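PDB 1O63: ATP phosphoribosyltransferase from Thermotoga maritima, which probably catalyses the condensation of ATP with 5-phosphoribose 1-diphosphate to N'-(5'-phosphoribosyl)-ATP, the first step of histidine biosynthesis. Local coordinates for residues 111-114 with 115-118. Numbering follows the deposited sequence. Where two conformers were deposited one is given.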
ATOM      1  N   PRO A 111       9.783   4.886  -4.689  1.00 25.32           N
ATOM      2  CA  PRO A 111      11.085   5.406  -4.348  1.00 25.88           C
ATOM      3  C   PRO A 111      12.221   4.903  -5.196  1.00 24.90           C
ATOM      4  O   PRO A 111      13.115   5.734  -5.493  1.00 25.70           O
ATOM      5  CB  PRO A 111      11.251   5.087  -2.855  1.00 26.51           C
ATOM      6  CG  PRO A 111      10.302   3.962  -2.603  1.00 25.46           C
ATOM      7  CD  PRO A 111       9.187   4.128  -3.583  1.00 24.53           C
ATOM      8  N   ASN A 112      12.263   3.676  -5.691  1.00 24.28           N
ATOM      9  CA  ASN A 112      13.388   3.237  -6.523  1.00 24.93           C
ATOM     10  C   ASN A 112      13.313   3.860  -7.911  1.00 24.25           C
ATOM     11  O   ASN A 112      14.313   4.288  -8.474  1.00 22.24           O
ATOM     12  CB  ASN A 112      13.466   1.710  -6.621  1.00 27.16           C
ATOM     13  CG  ASN A 112      13.721   1.077  -5.262  1.00 32.04           C
ATOM     14  OD1 ASN A 112      14.414   1.652  -4.433  1.00 28.66           O
ATOM     15  ND2 ASN A 112      13.104  -0.083  -5.016  1.00 33.37           N
ATOM     16  N   VAL A 113      12.092   3.819  -8.503  1.00 21.98           N
ATOM     17  CA  VAL A 113      11.867   4.511  -9.773  1.00 20.37           C
ATOM     18  C   VAL A 113      12.317   5.979  -9.664  1.00 20.93           C
ATOM     19  O   VAL A 113      13.015   6.490 -10.520  1.00 20.14           O
ATOM     20  CB  VAL A 113      10.362   4.480 -10.119  1.00 20.83           C
ATOM     21  CG1 VAL A 113       9.989   5.580 -11.092  1.00 19.61           C
ATOM     22  CG2 VAL A 113      10.042   3.094 -10.701  1.00 19.84           C
ATOM     23  N   THR A 114      11.899   6.666  -8.602  1.00 22.39           N
ATOM     24  CA  THR A 114      12.250   8.086  -8.431  1.00 21.91           C
ATOM     25  C   THR A 114      13.759   8.236  -8.254  1.00 24.03           C
ATOM     26  O   THR A 114      14.386   9.086  -8.904  1.00 21.99           O
ATOM     27  CB  THR A 114      11.519   8.816  -7.322  0.50 26.64           C
ATOM     28  OG1 THR A 114      12.162  10.122  -7.112  0.50 29.14           O
ATOM     29  CG2 THR A 114      11.590   8.129  -5.982  0.50 29.33           C
ATOM     30  N   GLN A 115      14.377   7.365  -7.453  1.00 23.25           N
ATOM     31  CA  GLN A 115      15.836   7.454  -7.279  1.00 27.36           C
ATOM     32  C   GLN A 115      16.539   7.253  -8.613  1.00 28.12           C
ATOM     33  O   GLN A 115      17.475   7.996  -8.944  1.00 30.81           O
ATOM     34  CB  GLN A 115      16.310   6.434  -6.250  1.00 31.67           C
ATOM     35  CG  GLN A 115      17.836   6.240  -6.225  1.00 36.09           C
ATOM     36  CD  GLN A 115      18.530   7.447  -5.631  1.00 40.62           C
ATOM     37  OE1 GLN A 115      17.902   8.235  -4.916  1.00 44.60           O
ATOM     38  NE2 GLN A 115      19.817   7.614  -5.907  1.00 41.27           N
ATOM     39  N   ARG A 116      16.070   6.293  -9.424  1.00 27.40           N
ATOM     40  CA  ARG A 116      16.677   6.058 -10.739  1.00 26.27           C
ATOM     41  C   ARG A 116      16.540   7.286 -11.632  1.00 28.17           C
ATOM     42  O   ARG A 116      17.417   7.614 -12.444  1.00 24.72           O
ATOM     43  CB  ARG A 116      16.033   4.844 -11.406  1.00 32.38           C
ATOM     44  CG  ARG A 116      16.773   4.273 -12.594  1.00 36.10           C
ATOM     45  CD  ARG A 116      16.165   2.947 -13.069  1.00 34.44           C
ATOM     46  NE  ARG A 116      16.230   1.963 -12.004  1.00 40.69           N
ATOM     47  CZ  ARG A 116      15.210   1.400 -11.369  1.00 40.75           C
ATOM     48  NH1 ARG A 116      13.962   1.685 -11.723  1.00 37.73           N
ATOM     49  NH2 ARG A 116      15.472   0.535 -10.394  1.00 41.15           N
ATOM     50  N   TYR A 117      15.383   7.943 -11.553  1.00 25.81           N
ATOM     51  CA  TYR A 117      15.136   9.153 -12.321  1.00 26.56           C
ATOM     52  C   TYR A 117      16.110  10.239 -11.910  1.00 27.35           C
ATOM     53  O   TYR A 117      16.908  10.712 -12.746  1.00 26.67           O
ATOM     54  CB  TYR A 117      13.667   9.583 -12.213  1.00 26.96           C
ATOM     55  CG  TYR A 117      13.382  10.834 -13.032  1.00 27.57           C
ATOM     56  CD1 TYR A 117      13.276  12.071 -12.414  1.00 28.76           C
ATOM     57  CD2 TYR A 117      13.323  10.757 -14.425  1.00 27.02           C
ATOM     58  CE1 TYR A 117      13.065  13.218 -13.168  1.00 30.14           C
ATOM     59  CE2 TYR A 117      13.102  11.887 -15.182  1.00 27.23           C
ATOM     60  CZ  TYR A 117      12.965  13.111 -14.539  1.00 30.73           C
ATOM     61  OH  TYR A 117      12.738  14.255 -15.287  1.00 32.05           O
ATOM     62  N   CYS A 118      16.235  10.512 -10.618  1.00 28.35           N
ATOM     63  CA  CYS A 118      17.188  11.512 -10.130  1.00 30.01           C
ATOM     64  C   CYS A 118      18.620  11.247 -10.623  1.00 32.48           C
ATOM     65  O   CYS A 118      19.247  12.139 -11.221  1.00 30.51           O
ATOM     66  CB  CYS A 118      17.137  11.645  -8.627  1.00 30.18           C
ATOM     67  SG  CYS A 118      15.539  12.265  -7.968  1.00 32.07           S
TER
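Arg116 folds back over the turn that precedes it, one face of its guanidinium turned to the carbonyl oxygen of Asn112. Its CB already sits 3.4 Å from Asn112 O and a little farther from Val113 O, on the flank of the helix. CG stands anti to the backbone N (chi1 -165°) and the chain runs on extended through CD; the bend comes at chi3, -61°, and turns the head toward the N-terminal end of the helix. There Asn112 O stands 4.1 Å off the guanidinium plane, nearer the edge of the group than its middle. NH1 comes to 4.0 Å from Val113 CA and is hydrogen-bonded to Leu70 O of helix 66-71, while NH2 faces Asn112 CB at 4.4 Å. Asn112 O itself is taken by the backbone N of Arg116 at 2.8 Å, one of four successive i to i+4 bonds, of which Cys118 N to Thr114 O is the straightest, with an N-H...O angle of 172°. This helix, 111-121, is the crossover of a beta-alpha-beta unit between the parallel strands 104-108 and 125-129. At its first turn the carboxylate of Glu71 accepts a hydrogen bond on each oxygen, OE1 from Asn112 N and OE2 from Val113 N. On the buried side, Thr114 turns its side chain to Ile106, Thr108 and Ile127 of the flanking strands. Cys118 SG lies 3.5 Å from Thr114 O and is joined in a disulfide to Cys125, tying the helix to the start of strand 125-129. Tyr117 rests its CB 3.4 Å from Thr114 O, then carries its ring away from the preceding turn, into the protein against Leu91 of strand 81-94, the hydroxyl hydrogen-bonded to Asp165 on strand 161-176.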